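PDB 3HC7: gene 12 protein from Mycobacterium phage D29, which hydrolyses the ester linkage between mycolic acids and the arabinogalactan-peptidoglycan of the mycobacterial cell wall, helping the phage to lyse its host. Local coordinates for residues F76-Y81 against H108-V113; W5-H10 against E65-A70; E178-I183 against I216-A221; L141-D146 against I183-M188. All blocks are in the same frame, centred on the assembly; numbering follows the deposited sequence.

Contact 1: residues F76-Y81 against H108-V113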
loop_
_atom_site.group_PDB
_atom_site.type_symbol
_atom_site.label_atom_id
_atom_site.label_comp_id
_atom_site.label_asym_id
_atom_site.label_seq_id
_atom_site.Cartn_x
_atom_site.Cartn_y
_atom_site.Cartn_z
ATOM N N PHE A 76 -6.539 17.054 5.403
ATOM C CA PHE A 76 -6.881 15.724 4.884
ATOM C C PHE A 76 -6.091 14.592 5.512
ATOM O O PHE A 76 -5.112 14.814 6.230
ATOM C CB PHE A 76 -6.784 15.672 3.350
ATOM C CG PHE A 76 -5.372 15.653 2.818
ATOM C CD1 PHE A 76 -4.540 16.754 2.971
ATOM C CD2 PHE A 76 -4.886 14.540 2.140
ATOM C CE1 PHE A 76 -3.242 16.750 2.480
ATOM C CE2 PHE A 76 -3.588 14.522 1.631
ATOM C CZ PHE A 76 -2.764 15.628 1.806
ATOM N N ALA A 77 -6.544 13.374 5.224
ATOM C CA ALA A 77 -5.906 12.157 5.689
ATOM C C ALA A 77 -5.987 11.125 4.569
ATOM O O ALA A 77 -6.818 11.240 3.666
ATOM C CB ALA A 77 -6.608 11.643 6.947
ATOM N N MET A 78 -5.122 10.123 4.616
ATOM C CA MET A 78 -5.140 9.068 3.612
ATOM C C MET A 78 -5.060 7.700 4.273
ATOM O O MET A 78 -4.452 7.546 5.334
ATOM C CB MET A 78 -3.979 9.235 2.626
ATOM C CG MET A 78 -4.022 10.509 1.786
ATOM S SD MET A 78 -2.660 10.588 0.600
ATOM C CE MET A 78 -1.258 10.568 1.712
ATOM N N ALA A 79 -5.676 6.710 3.637
ATOM C CA ALA A 79 -5.687 5.354 4.166
ATOM C C ALA A 79 -5.664 4.345 3.032
ATOM O O ALA A 79 -6.526 4.359 2.152
ATOM C CB ALA A 79 -6.914 5.131 5.045
ATOM N N GLY A 80 -4.678 3.461 3.065
ATOM C CA GLY A 80 -4.541 2.444 2.042
ATOM C C GLY A 80 -4.121 1.110 2.619
ATOM O O GLY A 80 -3.358 1.046 3.584
ATOM N N TYR A 81 -4.614 0.043 2.003
ATOM C CA TYR A 81 -4.351 -1.324 2.439
ATOM C C TYR A 81 -3.695 -2.110 1.311
ATOM O O TYR A 81 -4.166 -2.079 0.173
ATOM C CB TYR A 81 -5.672 -1.972 2.863
ATOM C CG TYR A 81 -5.648 -3.471 3.075
ATOM C CD1 TYR A 81 -4.626 -4.083 3.792
ATOM C CD2 TYR A 81 -6.679 -4.265 2.593
ATOM C CE1 TYR A 81 -4.616 -5.452 3.995
ATOM C CE2 TYR A 81 -6.681 -5.635 2.790
ATOM C CZ TYR A 81 -5.651 -6.221 3.489
ATOM O OH TYR A 81 -5.661 -7.582 3.681
ATOM N N HIS A 108 1.383 20.872 4.300
ATOM C CA HIS A 108 1.047 21.457 5.592
ATOM C C HIS A 108 -0.386 21.129 6.014
ATOM O O HIS A 108 -0.771 21.366 7.160
ATOM C CB HIS A 108 1.262 22.976 5.568
ATOM C CG HIS A 108 0.282 23.709 4.709
ATOM N ND1 HIS A 108 0.348 23.703 3.331
ATOM C CD2 HIS A 108 -0.791 24.471 5.030
ATOM C CE1 HIS A 108 -0.644 24.427 2.841
ATOM N NE2 HIS A 108 -1.350 24.904 3.853
ATOM N N ARG A 109 -1.171 20.575 5.097
ATOM C CA ARG A 109 -2.561 20.251 5.402
ATOM C C ARG A 109 -2.797 18.764 5.660
ATOM O O ARG A 109 -3.886 18.370 6.070
ATOM C CB ARG A 109 -3.483 20.753 4.297
ATOM C CG ARG A 109 -3.558 22.259 4.240
ATOM C CD ARG A 109 -4.079 22.721 2.905
ATOM N NE ARG A 109 -5.501 22.457 2.750
ATOM C CZ ARG A 109 -6.170 22.690 1.628
ATOM N NH1 ARG A 109 -5.533 23.187 0.571
ATOM N NH2 ARG A 109 -7.469 22.426 1.560
ATOM N N LEU A 110 -1.774 17.949 5.429
ATOM C CA LEU A 110 -1.861 16.518 5.678
ATOM C C LEU A 110 -1.684 16.259 7.168
ATOM O O LEU A 110 -0.657 16.615 7.745
ATOM C CB LEU A 110 -0.790 15.770 4.884
ATOM C CG LEU A 110 -0.716 14.250 5.083
ATOM C CD1 LEU A 110 -2.029 13.580 4.710
ATOM C CD2 LEU A 110 0.445 13.647 4.290
ATOM N N LYS A 111 -2.685 15.640 7.789
ATOM C CA LYS A 111 -2.643 15.406 9.230
ATOM C C LYS A 111 -2.362 13.954 9.601
ATOM O O LYS A 111 -1.653 13.681 10.572
ATOM C CB LYS A 111 -3.942 15.869 9.893
ATOM C CG LYS A 111 -4.203 17.361 9.764
ATOM C CD LYS A 111 -3.018 18.176 10.259
ATOM C CE LYS A 111 -3.309 19.669 10.179
ATOM N NZ LYS A 111 -2.127 20.491 10.560
ATOM N N LYS A 112 -2.918 13.021 8.833
ATOM C CA LYS A 112 -2.855 11.617 9.207
ATOM C C LYS A 112 -2.773 10.709 7.995
ATOM O O LYS A 112 -3.481 10.909 7.012
ATOM C CB LYS A 112 -4.092 11.225 10.024
ATOM C CG LYS A 112 -4.262 11.969 11.343
ATOM C CD LYS A 112 -5.603 11.643 11.972
ATOM C CE LYS A 112 -5.872 12.534 13.181
ATOM N NZ LYS A 112 -5.270 11.968 14.415
ATOM N N VAL A 113 -1.921 9.694 8.080
ATOM C CA VAL A 113 -1.863 8.673 7.049
ATOM C C VAL A 113 -1.944 7.314 7.696
ATOM O O VAL A 113 -1.313 7.079 8.727
ATOM C CB VAL A 113 -0.556 8.740 6.248
ATOM C CG1 VAL A 113 -0.625 7.792 5.069
ATOM C CG2 VAL A 113 -0.317 10.141 5.770
#

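Contact 2: residues W5-H10 against E65-A70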
loop_
_atom_site.group_PDB
_atom_site.type_symbol
_atom_site.label_atom_id
_atom_site.label_comp_id
_atom_site.label_asym_id
_atom_site.label_seq_id
_atom_site.Cartn_x
_atom_site.Cartn_y
_atom_site.Cartn_z
ATOM N N TRP A 5 -10.966 15.906 4.628
ATOM C CA TRP A 5 -11.176 14.857 3.640
ATOM C C TRP A 5 -10.427 13.585 3.992
ATOM O O TRP A 5 -9.313 13.636 4.519
ATOM C CB TRP A 5 -10.752 15.331 2.249
ATOM C CG TRP A 5 -11.796 16.157 1.609
ATOM C CD1 TRP A 5 -11.866 17.521 1.581
ATOM C CD2 TRP A 5 -12.952 15.678 0.922
ATOM N NE1 TRP A 5 -12.993 17.920 0.907
ATOM C CE2 TRP A 5 -13.679 16.806 0.495
ATOM C CE3 TRP A 5 -13.442 14.401 0.622
ATOM C CZ2 TRP A 5 -14.872 16.696 -0.219
ATOM C CZ3 TRP A 5 -14.620 14.293 -0.087
ATOM C CH2 TRP A 5 -15.326 15.434 -0.498
ATOM N N LEU A 6 -11.052 12.448 3.692
ATOM C CA LEU A 6 -10.419 11.149 3.841
ATOM C C LEU A 6 -10.376 10.434 2.490
ATOM O O LEU A 6 -11.414 10.185 1.868
ATOM C CB LEU A 6 -11.165 10.296 4.874
ATOM C CG LEU A 6 -10.682 8.852 5.035
ATOM C CD1 LEU A 6 -9.229 8.822 5.462
ATOM C CD2 LEU A 6 -11.557 8.083 6.027
ATOM N N PHE A 7 -9.166 10.122 2.035
ATOM C CA PHE A 7 -8.970 9.414 0.775
ATOM C C PHE A 7 -8.569 7.979 1.071
ATOM O O PHE A 7 -7.690 7.733 1.898
ATOM C CB PHE A 7 -7.892 10.100 -0.068
ATOM C CG PHE A 7 -8.215 11.527 -0.413
ATOM C CD1 PHE A 7 -8.996 11.829 -1.520
ATOM C CD2 PHE A 7 -7.747 12.565 0.379
ATOM C CE1 PHE A 7 -9.297 13.143 -1.837
ATOM C CE2 PHE A 7 -8.046 13.885 0.070
ATOM C CZ PHE A 7 -8.821 14.172 -1.038
ATOM N N THR A 8 -9.216 7.032 0.399
ATOM C CA THR A 8 -8.998 5.627 0.691
ATOM C C THR A 8 -8.743 4.827 -0.574
ATOM O O THR A 8 -9.378 5.040 -1.613
ATOM C CB THR A 8 -10.196 5.001 1.439
ATOM O OG1 THR A 8 -11.382 5.160 0.655
ATOM C CG2 THR A 8 -10.388 5.663 2.796
ATOM N N VAL A 9 -7.799 3.904 -0.471
ATOM C CA VAL A 9 -7.447 3.043 -1.588
ATOM C C VAL A 9 -7.471 1.596 -1.125
ATOM O O VAL A 9 -6.690 1.193 -0.260
ATOM C CB VAL A 9 -6.069 3.389 -2.163
ATOM C CG1 VAL A 9 -5.826 2.623 -3.462
ATOM C CG2 VAL A 9 -5.970 4.887 -2.408
ATOM N N HIS A 10 -8.387 0.829 -1.700
ATOM C CA HIS A 10 -8.540 -0.585 -1.372
ATOM C C HIS A 10 -7.308 -1.439 -1.659
ATOM O O HIS A 10 -6.415 -1.045 -2.416
ATOM C CB HIS A 10 -9.743 -1.171 -2.119
ATOM C CG HIS A 10 -11.048 -0.961 -1.422
ATOM N ND1 HIS A 10 -11.381 -1.619 -0.257
ATOM C CD2 HIS A 10 -12.109 -0.177 -1.727
ATOM C CE1 HIS A 10 -12.594 -1.256 0.121
ATOM N NE2 HIS A 10 -13.057 -0.378 -0.752
ATOM N N GLU A 65 -6.127 16.979 -5.339
ATOM C CA GLU A 65 -6.131 18.316 -5.912
ATOM C C GLU A 65 -7.539 18.882 -5.962
ATOM O O GLU A 65 -7.765 20.039 -5.602
ATOM C CB GLU A 65 -5.567 18.289 -7.328
ATOM C CG GLU A 65 -4.075 18.137 -7.397
ATOM C CD GLU A 65 -3.587 18.010 -8.820
ATOM O OE1 GLU A 65 -4.428 17.803 -9.722
ATOM O OE2 GLU A 65 -2.363 18.113 -9.032
ATOM N N LEU A 66 -8.484 18.066 -6.419
ATOM C CA LEU A 66 -9.860 18.532 -6.548
ATOM C C LEU A 66 -10.419 18.992 -5.208
ATOM O O LEU A 66 -10.682 20.178 -5.004
ATOM C CB LEU A 66 -10.751 17.439 -7.137
ATOM C CG LEU A 66 -10.472 17.071 -8.591
ATOM C CD1 LEU A 66 -11.497 16.067 -9.085
ATOM C CD2 LEU A 66 -10.482 18.316 -9.455
ATOM N N LYS A 67 -10.602 18.045 -4.299
ATOM C CA LYS A 67 -11.214 18.337 -3.011
ATOM C C LYS A 67 -10.501 19.469 -2.281
ATOM O O LYS A 67 -11.138 20.371 -1.744
ATOM C CB LYS A 67 -11.236 17.078 -2.146
ATOM C CG LYS A 67 -12.412 16.156 -2.420
ATOM C CD LYS A 67 -12.624 15.903 -3.904
ATOM C CE LYS A 67 -13.901 15.106 -4.143
ATOM N NZ LYS A 67 -14.173 14.893 -5.591
ATOM N N LEU A 68 -9.174 19.427 -2.277
ATOM C CA LEU A 68 -8.386 20.377 -1.493
ATOM C C LEU A 68 -8.281 21.771 -2.112
ATOM O O LEU A 68 -8.111 22.760 -1.394
ATOM C CB LEU A 68 -7.001 19.802 -1.185
ATOM C CG LEU A 68 -6.901 19.088 0.168
ATOM C CD1 LEU A 68 -8.145 18.272 0.466
ATOM C CD2 LEU A 68 -5.665 18.223 0.238
ATOM N N ASP A 69 -8.377 21.859 -3.435
ATOM C CA ASP A 69 -8.459 23.164 -4.081
ATOM C C ASP A 69 -9.834 23.785 -3.831
ATOM O O ASP A 69 -9.967 24.999 -3.696
ATOM C CB ASP A 69 -8.187 23.065 -5.585
ATOM C CG ASP A 69 -6.711 23.168 -5.922
ATOM O OD1 ASP A 69 -5.936 23.633 -5.060
ATOM O OD2 ASP A 69 -6.325 22.790 -7.051
ATOM N N ALA A 70 -10.853 22.935 -3.768
ATOM C CA ALA A 70 -12.215 23.392 -3.568
ATOM C C ALA A 70 -12.423 23.940 -2.160
ATOM O O ALA A 70 -13.173 24.894 -1.970
ATOM C CB ALA A 70 -13.191 22.262 -3.848
#

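Contact 3: residues E178-I183 against I216-A221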
loop_
_atom_site.group_PDB
_atom_site.type_symbol
_atom_site.label_atom_id
_atom_site.label_comp_id
_atom_site.label_asym_id
_atom_site.label_seq_id
_atom_site.Cartn_x
_atom_site.Cartn_y
_atom_site.Cartn_z
ATOM N N GLU A 178 17.521 -12.094 -0.983
ATOM C CA GLU A 178 17.318 -13.520 -1.175
ATOM C C GLU A 178 16.485 -13.730 -2.446
ATOM O O GLU A 178 15.606 -12.927 -2.772
ATOM C CB GLU A 178 16.633 -14.097 0.068
ATOM C CG GLU A 178 15.885 -15.401 -0.123
ATOM C CD GLU A 178 15.155 -15.823 1.146
ATOM O OE1 GLU A 178 15.447 -15.252 2.219
ATOM O OE2 GLU A 178 14.290 -16.716 1.076
ATOM N N TYR A 179 16.771 -14.817 -3.152
ATOM C CA TYR A 179 16.152 -15.140 -4.434
ATOM C C TYR A 179 14.618 -15.059 -4.445
ATOM O O TYR A 179 14.031 -14.371 -5.284
ATOM C CB TYR A 179 16.589 -16.548 -4.844
ATOM C CG TYR A 179 16.050 -17.018 -6.175
ATOM C CD1 TYR A 179 16.531 -16.493 -7.369
ATOM C CD2 TYR A 179 15.077 -18.006 -6.238
ATOM C CE1 TYR A 179 16.043 -16.932 -8.587
ATOM C CE2 TYR A 179 14.588 -18.449 -7.440
ATOM C CZ TYR A 179 15.074 -17.919 -8.610
ATOM O OH TYR A 179 14.587 -18.392 -9.795
ATOM N N GLU A 180 13.980 -15.788 -3.532
ATOM C CA GLU A 180 12.527 -15.798 -3.421
ATOM C C GLU A 180 11.988 -14.390 -3.204
ATOM O O GLU A 180 10.973 -13.997 -3.786
ATOM C CB GLU A 180 12.083 -16.713 -2.267
ATOM C CG GLU A 180 12.238 -18.186 -2.553
ATOM C CD GLU A 180 13.647 -18.690 -2.293
ATOM O OE1 GLU A 180 14.511 -17.868 -1.911
ATOM O OE2 GLU A 180 13.884 -19.905 -2.472
ATOM N N VAL A 181 12.681 -13.626 -2.371
ATOM C CA VAL A 181 12.285 -12.251 -2.115
ATOM C C VAL A 181 12.424 -11.402 -3.382
ATOM O O VAL A 181 11.542 -10.608 -3.707
ATOM C CB VAL A 181 13.093 -11.638 -0.943
ATOM C CG1 VAL A 181 12.905 -10.140 -0.884
ATOM C CG2 VAL A 181 12.676 -12.277 0.377
ATOM N N ALA A 182 13.524 -11.580 -4.108
ATOM C CA ALA A 182 13.745 -10.812 -5.332
ATOM C C ALA A 182 12.655 -11.098 -6.366
ATOM O O ALA A 182 12.194 -10.198 -7.077
ATOM C CB ALA A 182 15.129 -11.122 -5.912
ATOM N N ILE A 183 12.246 -12.358 -6.460
ATOM C CA ILE A 183 11.264 -12.726 -7.471
ATOM C C ILE A 183 9.892 -12.183 -7.085
ATOM O O ILE A 183 9.124 -11.717 -7.930
ATOM C CB ILE A 183 11.267 -14.241 -7.725
ATOM C CG1 ILE A 183 12.558 -14.614 -8.464
ATOM C CG2 ILE A 183 10.049 -14.637 -8.530
ATOM C CD1 ILE A 183 12.549 -15.979 -9.050
ATOM N N ILE A 216 10.632 -18.723 -13.675
ATOM C CA ILE A 216 9.300 -18.661 -14.263
ATOM C C ILE A 216 8.303 -19.407 -13.369
ATOM O O ILE A 216 7.222 -18.897 -13.045
ATOM C CB ILE A 216 9.307 -19.271 -15.677
ATOM C CG1 ILE A 216 9.997 -18.325 -16.658
ATOM C CG2 ILE A 216 7.893 -19.592 -16.144
ATOM C CD1 ILE A 216 10.300 -18.969 -17.999
ATOM N N ALA A 217 8.691 -20.606 -12.954
ATOM C CA ALA A 217 7.847 -21.422 -12.091
ATOM C C ALA A 217 7.524 -20.735 -10.764
ATOM O O ALA A 217 6.368 -20.722 -10.342
ATOM C CB ALA A 217 8.489 -22.751 -11.845
ATOM N N LEU A 218 8.533 -20.174 -10.103
ATOM C CA LEU A 218 8.293 -19.512 -8.819
ATOM C C LEU A 218 7.418 -18.271 -8.982
ATOM O O LEU A 218 6.515 -18.024 -8.183
ATOM C CB LEU A 218 9.596 -19.146 -8.114
ATOM C CG LEU A 218 9.412 -18.383 -6.796
ATOM C CD1 LEU A 218 8.710 -19.262 -5.778
ATOM C CD2 LEU A 218 10.746 -17.897 -6.247
ATOM N N ALA A 219 7.707 -17.475 -10.002
ATOM C CA ALA A 219 6.871 -16.322 -10.310
ATOM C C ALA A 219 5.415 -16.739 -10.549
ATOM O O ALA A 219 4.490 -16.099 -10.060
ATOM C CB ALA A 219 7.418 -15.573 -11.513
ATOM N N GLY A 220 5.210 -17.807 -11.311
ATOM C CA GLY A 220 3.862 -18.314 -11.511
ATOM C C GLY A 220 3.174 -18.700 -10.210
ATOM O O GLY A 220 2.004 -18.396 -9.990
ATOM N N ALA A 221 3.907 -19.376 -9.334
ATOM C CA ALA A 221 3.329 -19.841 -8.084
ATOM C C ALA A 221 3.019 -18.670 -7.179
ATOM O O ALA A 221 2.016 -18.669 -6.459
ATOM C CB ALA A 221 4.270 -20.843 -7.394
#

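Contact 4: residues L141-D146 against I183-M188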
loop_
_atom_site.group_PDB
_atom_site.type_symbol
_atom_site.label_atom_id
_atom_site.label_comp_id
_atom_site.label_asym_id
_atom_site.label_seq_id
_atom_site.Cartn_x
_atom_site.Cartn_y
_atom_site.Cartn_z
ATOM N N LEU A 141 11.018 -4.628 7.345
ATOM C CA LEU A 141 10.568 -3.494 6.550
ATOM C C LEU A 141 9.716 -3.965 5.378
ATOM O O LEU A 141 9.447 -5.160 5.234
ATOM C CB LEU A 141 11.760 -2.693 6.024
ATOM C CG LEU A 141 13.052 -3.445 5.705
ATOM C CD1 LEU A 141 12.786 -4.706 4.917
ATOM C CD2 LEU A 141 14.013 -2.531 4.965
ATOM N N GLY A 142 9.291 -3.018 4.547
ATOM C CA GLY A 142 8.578 -3.356 3.335
ATOM C C GLY A 142 9.519 -4.010 2.341
ATOM O O GLY A 142 10.699 -3.668 2.248
ATOM N N ILE A 143 8.995 -4.962 1.584
ATOM C CA ILE A 143 9.792 -5.622 0.564
ATOM C C ILE A 143 10.334 -4.663 -0.512
ATOM O O ILE A 143 11.472 -4.820 -0.969
ATOM C CB ILE A 143 8.983 -6.745 -0.093
ATOM C CG1 ILE A 143 9.878 -7.572 -1.011
ATOM C CG2 ILE A 143 7.773 -6.165 -0.817
ATOM C CD1 ILE A 143 9.189 -8.772 -1.622
ATOM N N LEU A 144 9.533 -3.675 -0.918
ATOM C CA LEU A 144 9.898 -2.801 -2.047
ATOM C C LEU A 144 11.121 -1.931 -1.757
ATOM O O LEU A 144 11.253 -1.403 -0.667
ATOM C CB LEU A 144 8.725 -1.907 -2.443
ATOM C CG LEU A 144 7.506 -2.581 -3.072
ATOM C CD1 LEU A 144 6.388 -1.572 -3.231
ATOM C CD2 LEU A 144 7.851 -3.201 -4.424
ATOM N N GLU A 145 12.003 -1.778 -2.742
ATOM C CA GLU A 145 13.233 -0.993 -2.573
ATOM C C GLU A 145 12.955 0.510 -2.487
ATOM O O GLU A 145 13.710 1.259 -1.878
ATOM C CB GLU A 145 14.213 -1.272 -3.718
ATOM C CG GLU A 145 14.690 -2.714 -3.817
ATOM C CD GLU A 145 15.106 -3.097 -5.234
ATOM O OE1 GLU A 145 14.285 -2.927 -6.163
ATOM O OE2 GLU A 145 16.250 -3.575 -5.420
ATOM N N ASP A 146 11.879 0.943 -3.130
ATOM C CA ASP A 146 11.398 2.314 -3.032
ATOM C C ASP A 146 10.405 2.379 -1.871
ATOM O O ASP A 146 9.199 2.275 -2.069
ATOM C CB ASP A 146 10.706 2.701 -4.342
ATOM C CG ASP A 146 10.268 4.153 -4.376
ATOM O OD1 ASP A 146 10.977 5.013 -3.811
ATOM O OD2 ASP A 146 9.225 4.437 -5.002
ATOM N N ILE A 183 12.246 -12.358 -6.460
ATOM C CA ILE A 183 11.264 -12.726 -7.471
ATOM C C ILE A 183 9.892 -12.183 -7.085
ATOM O O ILE A 183 9.124 -11.717 -7.930
ATOM C CB ILE A 183 11.267 -14.241 -7.725
ATOM C CG1 ILE A 183 12.558 -14.614 -8.464
ATOM C CG2 ILE A 183 10.049 -14.637 -8.530
ATOM C CD1 ILE A 183 12.549 -15.979 -9.050
ATOM N N GLY A 184 9.608 -12.194 -5.789
ATOM C CA GLY A 184 8.454 -11.472 -5.273
ATOM C C GLY A 184 8.430 -10.004 -5.675
ATOM O O GLY A 184 7.391 -9.484 -6.110
ATOM N N ARG A 185 9.560 -9.315 -5.530
ATOM C CA ARG A 185 9.611 -7.908 -5.950
ATOM C C ARG A 185 9.393 -7.815 -7.448
ATOM O O ARG A 185 8.709 -6.927 -7.928
ATOM C CB ARG A 185 10.946 -7.248 -5.591
ATOM C CG ARG A 185 10.910 -6.424 -4.331
ATOM C CD ARG A 185 12.130 -5.524 -4.211
ATOM N NE ARG A 185 13.368 -6.270 -4.323
ATOM C CZ ARG A 185 14.023 -6.783 -3.290
ATOM N NH1 ARG A 185 13.553 -6.637 -2.060
ATOM N NH2 ARG A 185 15.149 -7.442 -3.489
ATOM N N ILE A 186 9.971 -8.751 -8.197
ATOM C CA ILE A 186 9.797 -8.734 -9.641
ATOM C C ILE A 186 8.314 -8.789 -10.020
ATOM O O ILE A 186 7.840 -7.997 -10.844
ATOM C CB ILE A 186 10.575 -9.881 -10.292
ATOM C CG1 ILE A 186 12.053 -9.486 -10.373
ATOM C CG2 ILE A 186 10.012 -10.200 -11.674
ATOM C CD1 ILE A 186 12.972 -10.618 -10.719
ATOM N N VAL A 187 7.593 -9.724 -9.407
ATOM C CA VAL A 187 6.166 -9.905 -9.666
ATOM C C VAL A 187 5.362 -8.631 -9.375
ATOM O O VAL A 187 4.515 -8.201 -10.167
ATOM C CB VAL A 187 5.607 -11.109 -8.860
ATOM C CG1 VAL A 187 4.104 -11.055 -8.775
ATOM C CG2 VAL A 187 6.034 -12.390 -9.515
ATOM N N MET A 188 5.650 -8.007 -8.248
ATOM C CA MET A 188 4.952 -6.780 -7.890
ATOM C C MET A 188 5.239 -5.581 -8.810
ATOM O O MET A 188 4.368 -4.727 -8.998
ATOM C CB MET A 188 5.231 -6.425 -6.442
ATOM C CG MET A 188 4.539 -7.344 -5.456
ATOM S SD MET A 188 5.001 -6.927 -3.771
ATOM C CE MET A 188 5.022 -5.148 -3.879
#

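Contact 1: residues F76-Y81 against H108-V113
The carbonyl oxygen of Phe-76 takes the backbone amide of Lys-111, with 3.0 Å from Lys-111 N to Phe-76 O and an N-H...O angle of 177°. Phe-76 N gives its hydrogen to Arg-109 O at 3.0 Å, two residues before Lys-111, so both polar backbone atoms of Phe-76 are bound by the 109-111 backbone. Further on, Met-78 N reaches Lys-112 O, also at 3.0 Å. These bonds join strands 76-81 and 110-116, the parallel neighbours of a beta-alpha-beta unit whose connection runs through helix 83-96; in this alpha/beta-hydrolase sheet, strand 76-81 leads straight to the catalytic Ser-82. Side chains of Phe-76, Met-78, Leu-110 and Val-113 share one face of the sheet. With chi1 at 74°, the Phe-76 ring is folded back between its own N and carbonyl carbon, which swings it across to Leu-110: Leu-110 CD1 lies 3.8 Å from the Phe-76 ring centroid in a CH-pi contact over the face. Helix 50-70 packs on this ring through Ile-64 and Leu-68. The Met-78 chain bends at chi3, and Met-78 CE meets Val-113 CG2 at 4.2 Å. On the other face Ala-77 and Lys-112 touch through their CB atoms, while Lys-112 NZ forms a salt bridge with Glu-157.

Contact 2: residues W5-H10 against E65-A70
Trp-5 presents one face of its indole to Lys-67, whose aliphatic chain runs athwart the ring. Lys-67 CG lies over the six-membered ring, and Lys-67 CB sits closer to the pyrrole side, 3.6 Å from Trp-5 NE1. The bend of the lysine chain at chi2 (47°) brings Lys-67 CE back near the rim of the benzo ring, 3.9 Å from Trp-5 CH2. At the pyrrole end of the same indole, Trp-5 CD1 meets Leu-68 CD1 at 4.0 Å, the two side chains passing head-to-tail. Here the C-terminal end of helix 50-70 covers the N-terminal end of strand 5-9, running almost antiparallel to it with the axes 10.1 Å apart; this is the helix-on-sheet layering of an alpha/beta-hydrolase fold, with Phe-76 of the adjacent strand touching Trp-5, Phe-7 and Leu-68. Two residues along, on the same face of the sheet, Phe-7 offers its edge to the helix instead of a face. Phe-7 CZ approaches Lys-67 CB at 3.9 Å, near the ring plane, and Phe-7 CE2 comes within 4.4 Å of Leu-68 CD1. The backbone O of Leu-68 accepts a hydrogen bond from Arg-109 NH2.

Contact 3: residues E178-I183 against I216-A221
Helices 179-189 and 212-230 pass each other at -63°, their axes 10.3 Å apart over these segments, with the backbones nearest at Ile-183 and Ala-219, 6.3 Å between the two CA atoms. This is a helix-helix packing joined by apolar side chains without any hydrogen bond across it, in the helical part of the protein away from the five-stranded parallel sheet. The first turn of helix 179-189 brings Tyr-179, Glu-180 and Ile-183 round one end of Leu-218. Leu-218 carries most of the contact: its CG lies anti to the backbone N (chi1 177°), which carries the side chain out from its own helix, and CD2 is the branch that does most of the touching. Leu-218 CD2 comes within 3.8 Å of Ile-183 CD1, the two side chains crossing at a slant. The same CD2 of Leu-218 also touches Glu-180, 3.9 Å from Glu-180 CA and 4.0 Å from Glu-180 CG, so that the leucine lies athwart the aliphatic part of the glutamate. Tyr-179 CE2 adds a further contact, 4.1 Å from Leu-218 CD2; the tyrosine ring also receives Arg-210 in a cation-pi interaction. Leu-204 and Leu-207 of helix 200-207 pack against Ile-183, extending the apolar cluster to a third helix. The second branch of Ile-183 serves the small residue after the leucine: Ile-183 CG2 rests 4.0 Å from Ala-219 N and 4.1 Å from Ala-219 CB.

Contact 4: residues L141-D146 against I183-M188
Arg-185 NH1 donates to the backbone carbonyl of Ile-143, with 3.0 Å from Arg-185 NH1 to Ile-143 O and an N-H...O angle of 155°. The oxygen lies at the edge of the guanidinium, close to its plane, while the donor is tilted 22° from the carbonyl plane. The other terminal nitrogen, NH2, is taken by Leu-176 O, so this buried arginine binds two pieces of chain through its two terminal nitrogens. Glu-145 approaches differently: its carboxylate is stacked on the guanidinium, the planes 17° apart, and Glu-145 OE1 is 3.9 Å from Arg-185 NE. That salt bridge is long and works through charge alone, as no N-H points at the oxygen; OE1 also has a weak, long ion pair with Lys-189. The segment 141-146 belongs to the loop between strands 140-141 and 157-161, and helix 179-189 packs against it near the catalytic centre of this alpha/beta hydrolase: the side chain of Met-188 is about 9 Å from that of the active-site Ser-82. Along the aliphatic part of the arginine, Ile-143 CG1 lies 3.7 Å from Arg-185 CG, and Ile-143 CG2 faces Met-188 SD at 4.1 Å. The methionine chain bends at chi3, turning CE to Leu-144, where Met-188 CE sits tightly, 3.5 Å from Leu-144 CD2. Ile-86 of helix 83-96 touches both Leu-144 and Met-188.

From the N terminus, strand 5-9 is met again by the end of helix 50-70, closing contact 2. The chain then turns into strand 76-81, and contact 1 follows in series, closing the crossover through helix 83-96 to strand 110-116. The two touch, since strands 5-9 and 76-81 are neighbours in the sheet and Phe-76 packs on Leu-68. Contact 4 opens at the loop 141-146, but before helix 179-189 closes it, contact 3 has started at 178-183; contact 3 closes only later, at 216-221 on helix 212-230. Their segments alternate, so the two cross, sharing Ile-183. The centres of contacts 1 and 4 are about 24 Å apart.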